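PDB 1JWQ: N-ACETYLMURAMOYL-L-ALANINE AMIDASE CwlV from Paenibacillus polymyxa, which probably cleaves the amide bond between N-acetylmuramic acid and L-alanine in cell-wall peptidoglycan through its zinc-binding catalytic domain, the part present here. Local coordinates for residues R22-K27 with T154-D159; A34-S39 with D159-V164; V50-R53 with F58-L61; A73-S78 with K102-V107; V107-F112 with R121-G126. All blocks are in the same frame, centred on the assembly; numbering follows the deposited sequence.

Interaction 1 of 5, residues R22-K27 with T154-D159; sequences RKNYEK and TLFDED. With ZN (zinc ion), chain B.
Phe-156 and Asn-24 carry this surface contact, with Tyr-25 contributing mainly its backbone. Asn-24 lies over one face of the phenyl ring: its CB is 3.7 Å from the centroid of the Phe-156 ring, a CH-pi contact displaced toward the rim. With CG anti to the carbonyl carbon (chi1 -58°), the amide of Asn-24 is laid along the ring, the two planes only 17° apart, so that flat group stacks on flat group. An aromatic ring suits this half-open place because it can cover both aliphatic carbon and an amide. The edge of the same ring meets backbone: Tyr-25 O is 3.4 Å from Phe-156 CZ and lies in the ring plane, where the slightly positive C-H rim suits a carbonyl oxygen. Tyr-25 is the N-cap residue of helix 26-42, and Phe-156 is the residue where helix 149-155 gives way to loop. The ring also packs on Phe-29. Immediately after Tyr-25, Glu-26 binds zinc through OE1 at 2.0 Å, while its OE2 accepts from Ala-17 N. Together with His-10, His-80 and two waters, Glu-26 completes the His-Glu-His zinc site of this amidase catalytic domain.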
# COMPACT_ATOMS: atom_id res chain seq x y z
N ARG A 22 -16.99 1.28 13.08
CA ARG A 22 -18.08 1.36 12.11
C ARG A 22 -18.20 2.76 11.51
O ARG A 22 -19.18 3.07 10.84
CB ARG A 22 -19.40 0.94 12.77
N LYS A 23 -17.18 3.59 11.73
CA LYS A 23 -17.18 4.95 11.22
C LYS A 23 -16.10 5.18 10.17
O LYS A 23 -16.06 6.25 9.54
CB LYS A 23 -16.98 5.93 12.37
N ASN A 24 -15.24 4.19 9.96
CA ASN A 24 -14.16 4.31 8.99
C ASN A 24 -14.17 3.18 7.96
O ASN A 24 -14.48 2.04 8.28
CB ASN A 24 -12.80 4.32 9.69
CG ASN A 24 -12.67 5.44 10.69
OD1 ASN A 24 -12.44 5.20 11.88
ND2 ASN A 24 -12.80 6.67 10.22
N TYR A 25 -13.82 3.52 6.72
CA TYR A 25 -13.75 2.56 5.62
C TYR A 25 -12.30 2.41 5.18
O TYR A 25 -11.56 3.39 5.14
CB TYR A 25 -14.56 3.05 4.42
CG TYR A 25 -16.06 2.95 4.57
CD1 TYR A 25 -16.90 3.80 3.85
CD2 TYR A 25 -16.64 2.00 5.41
CE1 TYR A 25 -18.28 3.69 3.95
CE2 TYR A 25 -18.02 1.88 5.52
CZ TYR A 25 -18.84 2.73 4.78
OH TYR A 25 -20.20 2.62 4.88
N GLU A 26 -11.91 1.19 4.84
CA GLU A 26 -10.54 0.95 4.39
C GLU A 26 -10.21 1.78 3.14
O GLU A 26 -9.10 2.29 3.01
CB GLU A 26 -10.35 -0.53 4.07
CG GLU A 26 -8.99 -0.87 3.49
CD GLU A 26 -8.93 -2.26 2.89
OE1 GLU A 26 -7.93 -2.57 2.21
OE2 GLU A 26 -9.89 -3.04 3.11
N LYS A 27 -11.17 1.90 2.22
CA LYS A 27 -10.93 2.65 0.99
C LYS A 27 -10.46 4.07 1.27
O LYS A 27 -9.65 4.63 0.53
CB LYS A 27 -12.20 2.70 0.12
CG LYS A 27 -13.38 3.45 0.74
CD LYS A 27 -14.49 3.66 -0.29
CE LYS A 27 -15.62 4.51 0.27
NZ LYS A 27 -16.64 4.86 -0.77
N THR A 154 -5.35 4.45 15.24
CA THR A 154 -3.99 4.77 14.84
C THR A 154 -3.87 4.92 13.32
O THR A 154 -3.24 5.87 12.85
CB THR A 154 -3.01 3.67 15.31
OG1 THR A 154 -2.98 3.65 16.74
CG2 THR A 154 -1.62 3.93 14.77
N LEU A 155 -4.46 4.00 12.57
CA LEU A 155 -4.38 4.09 11.11
C LEU A 155 -5.02 5.36 10.57
O LEU A 155 -4.62 5.86 9.52
CB LEU A 155 -5.01 2.86 10.45
CG LEU A 155 -4.00 1.82 9.94
CD1 LEU A 155 -3.22 1.25 11.12
CD2 LEU A 155 -4.71 0.72 9.18
N PHE A 156 -6.00 5.90 11.29
CA PHE A 156 -6.64 7.13 10.84
C PHE A 156 -6.08 8.36 11.52
O PHE A 156 -6.68 9.43 11.48
CB PHE A 156 -8.16 7.05 11.00
CG PHE A 156 -8.83 6.26 9.91
CD1 PHE A 156 -8.86 4.88 9.95
CD2 PHE A 156 -9.36 6.91 8.80
CE1 PHE A 156 -9.41 4.14 8.90
CE2 PHE A 156 -9.91 6.19 7.75
CZ PHE A 156 -9.94 4.81 7.80
N ASP A 157 -4.92 8.20 12.15
CA ASP A 157 -4.25 9.31 12.81
C ASP A 157 -3.34 9.96 11.77
O ASP A 157 -2.55 9.27 11.12
CB ASP A 157 -3.42 8.81 14.00
CG ASP A 157 -2.61 9.92 14.66
OD1 ASP A 157 -1.52 10.26 14.14
OD2 ASP A 157 -3.07 10.45 15.69
N GLU A 158 -3.47 11.27 11.60
CA GLU A 158 -2.68 11.99 10.61
C GLU A 158 -1.17 11.82 10.72
O GLU A 158 -0.50 11.61 9.71
CB GLU A 158 -3.03 13.48 10.65
CG GLU A 158 -4.10 13.85 9.65
CD GLU A 158 -3.71 13.45 8.24
OE1 GLU A 158 -3.27 14.33 7.46
OE2 GLU A 158 -3.83 12.25 7.91
N ASP A 159 -0.64 11.91 11.93
CA ASP A 159 0.80 11.77 12.11
C ASP A 159 1.26 10.37 11.73
O ASP A 159 2.31 10.21 11.10
CB ASP A 159 1.19 12.09 13.56
CG ASP A 159 0.83 13.50 13.96
OD1 ASP A 159 1.00 14.42 13.13
OD2 ASP A 159 0.37 13.70 15.10
ZN ZN B . -8.03 -4.27 1.09
O HOH W 1 -7.37 -5.43 2.61
O HOH W 2 -8.19 -6.29 0.10

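Interaction 2 of 5, residues A34-S39 with D159-V164; sequences ALKVES and DFQNRV
Lys-36 leaves helix 26-42 with CG anti to the carbonyl carbon (chi1 -76°), runs extended as far as CE, and then bends at chi4 (-64°), which turns NZ onto the amide oxygen of Asn-162 in helix 158-176. Asn-162 helps by bringing its amide round, since its CB does not itself point at the other helix. The resulting bond, Lys-36 NZ to Asn-162 OD1, measures 2.7 Å; the ammonium comes in at a C=O...N angle of 126° and somewhat out of the carbonyl plane. Behind the ammonium, the lysine methylenes cross Gln-161 at about a right angle, with Lys-36 CD 3.8 Å from Gln-161 CB. Gln-161 OE1 comes to 3.3 Å from Lys-36 CE, the carbon beside the charge, and the amide is held from its other end, NE2 donating to Leu-155 O. A lysine fits here because its flexible shaft supplies packing while its end reaches polar groups at the surface. NZ has a second partner in Glu-158, a salt bridge one helical turn before Asn-162. A carboxylate and an amide oxygen around one ammonium should stabilise its positive charge, so Lys-36 probably stays protonated while tying the two helices together.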
# COMPACT_ATOMS: atom_id res chain seq x y z
N ALA A 34 -2.15 6.68 -0.28
CA ALA A 34 -1.65 6.78 -1.65
C ALA A 34 -1.34 8.23 -2.01
O ALA A 34 -0.30 8.52 -2.61
CB ALA A 34 -2.67 6.20 -2.63
N LEU A 35 -2.23 9.14 -1.63
CA LEU A 35 -2.03 10.55 -1.93
C LEU A 35 -0.81 11.11 -1.20
O LEU A 35 -0.07 11.93 -1.74
CB LEU A 35 -3.28 11.36 -1.57
CG LEU A 35 -4.53 11.02 -2.39
CD1 LEU A 35 -5.69 11.87 -1.91
CD2 LEU A 35 -4.26 11.26 -3.87
N LYS A 36 -0.61 10.68 0.04
CA LYS A 36 0.53 11.15 0.82
C LYS A 36 1.84 10.62 0.23
O LYS A 36 2.83 11.35 0.14
CB LYS A 36 0.40 10.73 2.28
CG LYS A 36 -0.61 11.55 3.07
CD LYS A 36 -0.79 11.01 4.48
CE LYS A 36 -1.84 11.80 5.26
NZ LYS A 36 -1.42 13.22 5.46
N VAL A 37 1.84 9.36 -0.17
CA VAL A 37 3.04 8.78 -0.76
C VAL A 37 3.34 9.50 -2.06
O VAL A 37 4.50 9.80 -2.37
CB VAL A 37 2.87 7.26 -1.01
CG1 VAL A 37 4.06 6.70 -1.78
CG2 VAL A 37 2.74 6.53 0.32
N GLU A 38 2.29 9.82 -2.81
CA GLU A 38 2.46 10.53 -4.07
C GLU A 38 3.12 11.89 -3.85
O GLU A 38 4.06 12.25 -4.55
CB GLU A 38 1.11 10.73 -4.76
CG GLU A 38 1.23 11.27 -6.17
CD GLU A 38 -0.10 11.69 -6.76
OE1 GLU A 38 -0.20 11.77 -8.00
OE2 GLU A 38 -1.04 11.95 -5.98
N SER A 39 2.60 12.64 -2.88
CA SER A 39 3.15 13.96 -2.58
C SER A 39 4.63 13.91 -2.25
O SER A 39 5.41 14.76 -2.69
CB SER A 39 2.39 14.59 -1.41
OG SER A 39 1.01 14.71 -1.70
N ASP A 159 -0.64 11.91 11.93
CA ASP A 159 0.80 11.77 12.11
C ASP A 159 1.26 10.37 11.73
O ASP A 159 2.31 10.21 11.10
CB ASP A 159 1.19 12.09 13.56
CG ASP A 159 0.83 13.50 13.96
OD1 ASP A 159 1.00 14.42 13.13
OD2 ASP A 159 0.37 13.70 15.10
N PHE A 160 0.48 9.37 12.10
CA PHE A 160 0.79 7.98 11.77
C PHE A 160 0.89 7.85 10.26
O PHE A 160 1.88 7.32 9.74
CB PHE A 160 -0.32 7.06 12.28
CG PHE A 160 -0.21 5.64 11.78
CD1 PHE A 160 0.63 4.72 12.41
CD2 PHE A 160 -0.95 5.23 10.67
CE1 PHE A 160 0.74 3.42 11.93
CE2 PHE A 160 -0.84 3.92 10.19
CZ PHE A 160 0.00 3.02 10.82
N GLN A 161 -0.13 8.33 9.55
CA GLN A 161 -0.16 8.25 8.10
C GLN A 161 1.05 8.92 7.46
O GLN A 161 1.66 8.36 6.55
CB GLN A 161 -1.45 8.87 7.55
CG GLN A 161 -2.71 8.24 8.11
CD GLN A 161 -3.97 8.69 7.39
OE1 GLN A 161 -3.96 9.67 6.64
NE2 GLN A 161 -5.06 7.97 7.62
N ASN A 162 1.39 10.11 7.93
CA ASN A 162 2.53 10.82 7.36
C ASN A 162 3.83 10.07 7.55
O ASN A 162 4.66 10.01 6.65
CB ASN A 162 2.64 12.22 7.98
CG ASN A 162 1.52 13.14 7.53
OD1 ASN A 162 1.16 13.15 6.35
ND2 ASN A 162 0.98 13.92 8.46
N ARG A 163 4.00 9.49 8.74
CA ARG A 163 5.20 8.73 9.06
C ARG A 163 5.29 7.48 8.19
O ARG A 163 6.35 7.16 7.64
CB ARG A 163 5.16 8.34 10.54
CG ARG A 163 6.39 7.62 11.02
CD ARG A 163 6.06 6.79 12.24
NE ARG A 163 5.13 7.48 13.13
CZ ARG A 163 4.25 6.84 13.90
NH1 ARG A 163 4.19 5.52 13.87
NH2 ARG A 163 3.47 7.53 14.72
N VAL A 164 4.17 6.78 8.07
CA VAL A 164 4.11 5.56 7.28
C VAL A 164 4.26 5.86 5.79
O VAL A 164 4.93 5.11 5.07
CB VAL A 164 2.78 4.81 7.53
CG1 VAL A 164 2.66 3.61 6.60
CG2 VAL A 164 2.73 4.36 8.98

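Interaction 3 of 5, residues V50-R53 with F58-L61; sequences VLTR and FLEL
Leu-59 is the residue of 58-61 that meets Thr-52 and Arg-53; Phe-58, just before it, turns its CB away from them. The ring of Phe-58 finds its own partner in Lys-13, a cation-pi contact, which suits an aromatic residue placed at a partly open surface. At Leu-59 the chain is extended and the side chain is directed at the other segment. CG is anti to the carbonyl carbon (chi1 -83°), which carries the branch point toward 50-53; of the two methyls it is CD1 that touches. CD1 sits against both residues, 3.9 Å from Thr-52 CB and 3.8 Å from Arg-53 CB. The same methyl is only 3.1 Å from Thr-52 O, a tight approach of carbon to carbonyl oxygen.

Residues 50-53 carry the end of strand 47-51, an outermost strand of the six-stranded open alpha-beta-alpha sheet, and the chain from there to helix 61-70 folds back beside it. The polar ends of the two residues that Leu-59 touches are engaged on other parts of the fold. Thr-52 OG1 bonds to Asp-7 OD2, and the guanidinium of Arg-53 donates from NE to Ala-8 O, from NH1 to Asp-55 O and from NH2 to both Gly-9 O and Lys-27 O. A buried arginine can serve so many carbonyls because its donors fan out in one plane, and this one does so with its side chain about 5 Å from that of the zinc ligand His-10. Past Leu-59, Glu-60 takes the N-cap position of helix 61-70, and Leu-61 starts that helix.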
# COMPACT_ATOMS: atom_id res chain seq x y z
N VAL A 50 2.42 7.47 -10.61
CA VAL A 50 1.09 7.33 -11.17
C VAL A 50 0.20 6.58 -10.19
O VAL A 50 0.55 5.50 -9.72
CB VAL A 50 1.12 6.53 -12.49
CG1 VAL A 50 -0.30 6.31 -13.00
CG2 VAL A 50 1.94 7.29 -13.54
N LEU A 51 -0.96 7.15 -9.88
CA LEU A 51 -1.90 6.50 -8.98
C LEU A 51 -3.04 5.89 -9.78
O LEU A 51 -3.62 6.55 -10.63
CB LEU A 51 -2.46 7.51 -7.97
CG LEU A 51 -1.71 7.65 -6.64
CD1 LEU A 51 -0.25 8.01 -6.89
CD2 LEU A 51 -2.40 8.70 -5.79
N THR A 52 -3.36 4.63 -9.50
CA THR A 52 -4.46 3.99 -10.20
C THR A 52 -5.74 4.78 -9.93
O THR A 52 -6.60 4.90 -10.80
CB THR A 52 -4.66 2.53 -9.74
OG1 THR A 52 -4.83 2.50 -8.32
CG2 THR A 52 -3.46 1.69 -10.14
N ARG A 53 -5.86 5.32 -8.72
CA ARG A 53 -7.01 6.15 -8.37
C ARG A 53 -6.58 7.24 -7.41
O ARG A 53 -5.80 7.01 -6.47
CB ARG A 53 -8.14 5.31 -7.77
CG ARG A 53 -7.98 4.91 -6.32
CD ARG A 53 -9.24 4.19 -5.85
NE ARG A 53 -9.12 3.68 -4.49
CZ ARG A 53 -9.57 4.30 -3.40
NH1 ARG A 53 -10.18 5.47 -3.49
NH2 ARG A 53 -9.41 3.73 -2.21
N PHE A 58 -14.37 3.65 -8.41
CA PHE A 58 -14.28 2.20 -8.43
C PHE A 58 -13.35 1.74 -9.55
O PHE A 58 -13.34 2.31 -10.64
CB PHE A 58 -15.66 1.58 -8.63
CG PHE A 58 -15.65 0.08 -8.73
CD1 PHE A 58 -15.52 -0.55 -9.97
CD2 PHE A 58 -15.74 -0.70 -7.59
CE1 PHE A 58 -15.47 -1.94 -10.06
CE2 PHE A 58 -15.70 -2.10 -7.67
CZ PHE A 58 -15.56 -2.71 -8.91
N LEU A 59 -12.55 0.72 -9.26
CA LEU A 59 -11.61 0.17 -10.23
C LEU A 59 -11.50 -1.33 -10.07
O LEU A 59 -11.25 -1.82 -8.97
CB LEU A 59 -10.22 0.78 -10.04
CG LEU A 59 -9.92 2.13 -10.68
CD1 LEU A 59 -8.49 2.54 -10.35
CD2 LEU A 59 -10.10 2.03 -12.18
N GLU A 60 -11.70 -2.06 -11.16
CA GLU A 60 -11.59 -3.52 -11.12
C GLU A 60 -10.12 -3.86 -10.93
O GLU A 60 -9.24 -3.07 -11.26
CB GLU A 60 -12.08 -4.11 -12.44
CG GLU A 60 -13.54 -3.80 -12.75
CD GLU A 60 -14.51 -4.70 -12.01
OE1 GLU A 60 -14.18 -5.17 -10.90
OE2 GLU A 60 -15.61 -4.94 -12.55
N LEU A 61 -9.85 -5.05 -10.40
CA LEU A 61 -8.47 -5.48 -10.18
C LEU A 61 -7.70 -5.49 -11.50
O LEU A 61 -6.56 -5.05 -11.56
CB LEU A 61 -8.45 -6.87 -9.54
CG LEU A 61 -9.16 -6.99 -8.19
CD1 LEU A 61 -9.16 -8.45 -7.74
CD2 LEU A 61 -8.46 -6.11 -7.17

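Interaction 4 of 5, residues A73-S78 with K102-V107; sequences ANVFVS and KAFANV
Phe-104 drives its ring from helix 102-116 against strand 75-82, and three consecutive strand residues receive it. The apolar contacts come first. Val-75 CG1 stands over the centre of one ring face, 4.2 Å from the centroid of the Phe-104 ring and only 12° off its normal, a well-placed CH-pi contact. Val-75 CB adds to it at 3.8 Å from Phe-104 CE2. Val-77 comes instead to the rim: its CG2 is 3.5 Å from Phe-104 CZ. Both valines cross the phenylalanine side chain at about a right angle, so the ring is braced by one branched residue over its face and by another at its end. Beta-branched residues suit a strand, and their short, stiff side chains give the large ring a firm bed.

The second kind of contact is between ring edge and backbone. Phe-76 O lies in the plane of the Phe-104 ring, 3.7 Å from CE2, facing the weakly positive C-H rim. The side chain of Phe-76 takes little part, its CB pointing away.

The reach of the ring follows from its first torsion: CG is anti to the backbone N (chi1 178°), which extends it from the helix; the axis of helical residues 102-107 comes within 10.5 Å of that of strand residues 75-78, with 56° between their directions. The ring also meets that of Tyr-175 from helix 158-176, and it touches Val-139 of the neighbouring strand. This buried helix-on-sheet packing is characteristic of the open alpha-beta-alpha sandwich, here joining one helical layer to a central parallel strand.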
# COMPACT_ATOMS: atom_id res chain seq x y z
N ALA A 73 5.38 0.22 -15.54
CA ALA A 73 5.85 0.60 -14.22
C ALA A 73 7.11 -0.16 -13.81
O ALA A 73 7.30 -1.31 -14.21
CB ALA A 73 4.74 0.37 -13.19
N ASN A 74 7.97 0.49 -13.04
CA ASN A 74 9.18 -0.15 -12.56
C ASN A 74 8.82 -0.89 -11.28
O ASN A 74 9.42 -1.92 -10.95
CB ASN A 74 10.27 0.89 -12.29
CG ASN A 74 10.81 1.51 -13.57
OD1 ASN A 74 10.13 2.29 -14.24
ND2 ASN A 74 12.03 1.14 -13.93
N VAL A 75 7.83 -0.36 -10.56
CA VAL A 75 7.34 -1.00 -9.35
C VAL A 75 5.86 -0.71 -9.19
O VAL A 75 5.34 0.27 -9.73
CB VAL A 75 8.06 -0.51 -8.07
CG1 VAL A 75 9.53 -0.89 -8.13
CG2 VAL A 75 7.89 0.99 -7.91
N PHE A 76 5.19 -1.57 -8.43
CA PHE A 76 3.77 -1.44 -8.17
C PHE A 76 3.56 -1.67 -6.68
O PHE A 76 4.05 -2.64 -6.12
CB PHE A 76 3.00 -2.47 -9.00
CG PHE A 76 1.51 -2.47 -8.77
CD1 PHE A 76 0.95 -3.26 -7.77
CD2 PHE A 76 0.67 -1.71 -9.58
CE1 PHE A 76 -0.43 -3.30 -7.58
CE2 PHE A 76 -0.72 -1.74 -9.40
CZ PHE A 76 -1.27 -2.54 -8.39
N VAL A 77 2.84 -0.76 -6.04
CA VAL A 77 2.57 -0.88 -4.61
C VAL A 77 1.09 -0.69 -4.38
O VAL A 77 0.53 0.36 -4.70
CB VAL A 77 3.33 0.17 -3.78
CG1 VAL A 77 3.00 -0.00 -2.30
CG2 VAL A 77 4.84 0.03 -4.00
N SER A 78 0.44 -1.70 -3.82
CA SER A 78 -0.97 -1.62 -3.51
C SER A 78 -1.07 -1.41 -2.00
O SER A 78 -0.45 -2.14 -1.23
CB SER A 78 -1.70 -2.90 -3.93
OG SER A 78 -3.10 -2.73 -3.79
N LYS A 102 10.19 -10.36 -4.59
CA LYS A 102 10.72 -10.54 -3.24
C LYS A 102 11.76 -9.51 -2.81
O LYS A 102 11.71 -9.03 -1.67
CB LYS A 102 11.29 -11.95 -3.08
CG LYS A 102 10.30 -13.05 -3.43
CD LYS A 102 10.82 -14.43 -3.06
CE LYS A 102 10.88 -14.61 -1.55
NZ LYS A 102 11.31 -15.98 -1.16
N ALA A 103 12.68 -9.16 -3.70
CA ALA A 103 13.72 -8.19 -3.36
C ALA A 103 13.07 -6.87 -2.96
O ALA A 103 13.44 -6.26 -1.96
CB ALA A 103 14.65 -7.97 -4.54
N PHE A 104 12.09 -6.45 -3.75
CA PHE A 104 11.38 -5.22 -3.49
C PHE A 104 10.61 -5.34 -2.17
O PHE A 104 10.61 -4.41 -1.36
CB PHE A 104 10.44 -4.91 -4.66
CG PHE A 104 9.61 -3.66 -4.48
CD1 PHE A 104 10.13 -2.54 -3.83
CD2 PHE A 104 8.33 -3.60 -4.99
CE1 PHE A 104 9.36 -1.37 -3.71
CE2 PHE A 104 7.55 -2.45 -4.87
CZ PHE A 104 8.08 -1.33 -4.23
N ALA A 105 9.95 -6.47 -1.94
CA ALA A 105 9.22 -6.65 -0.70
C ALA A 105 10.17 -6.51 0.50
O ALA A 105 9.83 -5.88 1.50
CB ALA A 105 8.53 -8.02 -0.67
N ASN A 106 11.36 -7.10 0.38
CA ASN A 106 12.34 -7.02 1.45
C ASN A 106 12.75 -5.57 1.72
O ASN A 106 12.77 -5.13 2.87
CB ASN A 106 13.59 -7.84 1.11
CG ASN A 106 13.33 -9.34 1.13
OD1 ASN A 106 12.67 -9.85 2.04
ND2 ASN A 106 13.86 -10.05 0.14
N VAL A 107 13.09 -4.83 0.67
CA VAL A 107 13.49 -3.44 0.85
C VAL A 107 12.31 -2.63 1.38
O VAL A 107 12.44 -1.88 2.35
CB VAL A 107 14.00 -2.82 -0.48
CG1 VAL A 107 14.32 -1.34 -0.29
CG2 VAL A 107 15.25 -3.57 -0.94

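Interaction 5 of 5, residues V107-F112 with R121-G126; sequences VMHKYF and RGIRYG
Next to Gly-122, whose backbone lies against the ring of His-109, the carbonyl oxygen of Arg-121 is gripped twice by Arg-124. Arg-124 NE donates to Arg-121 O at 2.9 Å with a nearly straight N-H (163°), and NH2 adds a longer bond to the same oxygen at 3.3 Å. Both reach it side-on, with the oxygen close to the guanidinium plane, so one carbonyl of strand 120-125 fixes the rotation of the arginine end.

Across the contact, His-109 from helix 102-116 presents one ring face to the strand. Ile-123 CG1 sits over it, 3.9 Å from the centroid of the His-109 ring and toward the rim, a CH-pi contact; Ile-123 CD1 continues alongside to 3.6 Å from His-109 CB. The two side chains run alongside one another, pointing opposite ways. At the far end of the ring, His-109 NE2 is 3.5 Å from Gly-122 CA. The imidazole lies against the backbone of Gly-122, whose positive phi (73°) is a conformation glycine takes up easily.

Helix 102-116 and strand 120-125 belong, with strand 92-96, to one beta-alpha-beta unit, and His-109 links all three. Its ND1 bonds to Thr-94 OG1, while NE2 bonds to Asp-120 OD2, a carboxylate that also accepts from Gly-122 N. Histidine fits because its flat ring offers a face to aliphatic carbon and two nitrogens at its edge. With both nitrogens engaged, the ring can hardly turn over, and the nearby carboxylate would tend to polarise it and perhaps raise its affinity for a proton.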
# COMPACT_ATOMS: atom_id res chain seq x y z
N VAL A 107 13.09 -4.83 0.67
CA VAL A 107 13.49 -3.44 0.85
C VAL A 107 12.31 -2.63 1.38
O VAL A 107 12.44 -1.88 2.35
CB VAL A 107 14.00 -2.82 -0.48
CG1 VAL A 107 14.32 -1.34 -0.29
CG2 VAL A 107 15.25 -3.57 -0.94
N MET A 108 11.15 -2.79 0.76
CA MET A 108 9.96 -2.06 1.20
C MET A 108 9.69 -2.29 2.69
O MET A 108 9.52 -1.35 3.46
CB MET A 108 8.74 -2.47 0.39
CG MET A 108 7.43 -1.88 0.89
SD MET A 108 7.43 -0.07 0.91
CE MET A 108 7.04 0.26 -0.80
N HIS A 109 9.64 -3.56 3.09
CA HIS A 109 9.37 -3.89 4.49
C HIS A 109 10.38 -3.26 5.44
O HIS A 109 10.03 -2.83 6.54
CB HIS A 109 9.36 -5.40 4.69
CG HIS A 109 8.61 -5.84 5.90
ND1 HIS A 109 7.24 -5.69 6.03
CD2 HIS A 109 9.03 -6.41 7.06
CE1 HIS A 109 6.86 -6.15 7.21
NE2 HIS A 109 7.93 -6.60 7.85
N LYS A 110 11.64 -3.21 5.01
CA LYS A 110 12.72 -2.64 5.81
C LYS A 110 12.41 -1.21 6.28
O LYS A 110 12.71 -0.84 7.42
CB LYS A 110 14.02 -2.64 4.99
CG LYS A 110 15.25 -2.16 5.75
CD LYS A 110 16.48 -2.14 4.85
CE LYS A 110 17.77 -1.97 5.65
NZ LYS A 110 17.72 -0.81 6.59
N TYR A 111 11.80 -0.41 5.41
CA TYR A 111 11.48 0.97 5.77
C TYR A 111 10.03 1.18 6.16
O TYR A 111 9.70 2.04 6.98
CB TYR A 111 11.85 1.89 4.61
CG TYR A 111 13.31 1.80 4.25
CD1 TYR A 111 13.75 0.92 3.27
CD2 TYR A 111 14.26 2.55 4.95
CE1 TYR A 111 15.11 0.78 2.99
CE2 TYR A 111 15.61 2.42 4.68
CZ TYR A 111 16.03 1.53 3.70
OH TYR A 111 17.37 1.39 3.45
N PHE A 112 9.16 0.39 5.56
CA PHE A 112 7.73 0.47 5.80
C PHE A 112 7.31 -0.03 7.19
O PHE A 112 6.65 0.68 7.95
CB PHE A 112 7.01 -0.32 4.70
CG PHE A 112 5.59 -0.66 5.00
CD1 PHE A 112 5.15 -1.97 4.91
CD2 PHE A 112 4.67 0.33 5.35
CE1 PHE A 112 3.82 -2.30 5.15
CE2 PHE A 112 3.34 0.01 5.59
CZ PHE A 112 2.91 -1.30 5.49
N ARG A 121 4.43 -8.22 11.35
CA ARG A 121 3.96 -9.54 10.96
C ARG A 121 4.75 -10.09 9.77
O ARG A 121 4.42 -11.14 9.23
CB ARG A 121 2.46 -9.48 10.63
CG ARG A 121 1.59 -9.05 11.81
CD ARG A 121 0.13 -8.99 11.38
NE ARG A 121 -0.32 -10.31 10.94
CZ ARG A 121 -1.04 -11.14 11.68
NH1 ARG A 121 -1.40 -10.79 12.91
NH2 ARG A 121 -1.36 -12.34 11.21
N GLY A 122 5.80 -9.37 9.39
CA GLY A 122 6.67 -9.80 8.31
C GLY A 122 6.21 -9.75 6.87
O GLY A 122 5.18 -9.15 6.54
N ILE A 123 7.01 -10.39 6.02
CA ILE A 123 6.76 -10.47 4.59
C ILE A 123 6.16 -11.84 4.31
O ILE A 123 6.73 -12.86 4.71
CB ILE A 123 8.07 -10.29 3.80
CG1 ILE A 123 8.69 -8.94 4.15
CG2 ILE A 123 7.81 -10.39 2.31
CD1 ILE A 123 10.12 -8.76 3.67
N ARG A 124 5.03 -11.86 3.63
CA ARG A 124 4.34 -13.12 3.36
C ARG A 124 3.91 -13.28 1.91
O ARG A 124 3.79 -12.30 1.17
CB ARG A 124 3.10 -13.21 4.24
CG ARG A 124 3.33 -12.74 5.67
CD ARG A 124 2.05 -12.80 6.49
NE ARG A 124 2.34 -12.70 7.92
CZ ARG A 124 1.60 -13.24 8.87
NH1 ARG A 124 0.52 -13.94 8.55
NH2 ARG A 124 1.95 -13.11 10.15
N TYR A 125 3.68 -14.52 1.51
CA TYR A 125 3.21 -14.80 0.17
C TYR A 125 1.71 -14.54 0.18
O TYR A 125 1.02 -14.92 1.13
CB TYR A 125 3.48 -16.26 -0.23
CG TYR A 125 2.75 -16.67 -1.49
CD1 TYR A 125 1.49 -17.26 -1.43
CD2 TYR A 125 3.31 -16.44 -2.74
CE1 TYR A 125 0.81 -17.61 -2.60
CE2 TYR A 125 2.64 -16.78 -3.91
CZ TYR A 125 1.39 -17.37 -3.83
OH TYR A 125 0.73 -17.71 -4.98
N GLY A 126 1.22 -13.89 -0.86
CA GLY A 126 -0.20 -13.61 -0.95
C GLY A 126 -0.63 -13.73 -2.40
O GLY A 126 -0.09 -13.05 -3.27

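In the fold
All five contacts lie in one open alpha-beta-alpha domain built on a six-stranded mixed sheet. Interactions 1 and 2, with centres 13 Å apart, both join helix 26-42 to the region of helix 158-176 and share Asp-159; they bring early and late parts of the chain together, interaction 1 next to the zinc ligand Glu-26. Interactions 3, 4 and 5 are nested within the loop those two close and follow one another in series. Interaction 3 lies at the 47-51 edge; interactions 4 and 5, with centres about 10 Å apart, share Val-107 on helix 102-116 and lead to the opposite edge, strand 120-125. Val-164 of interaction 2 packs on Phe-112 of interaction 5, so the two groups touch.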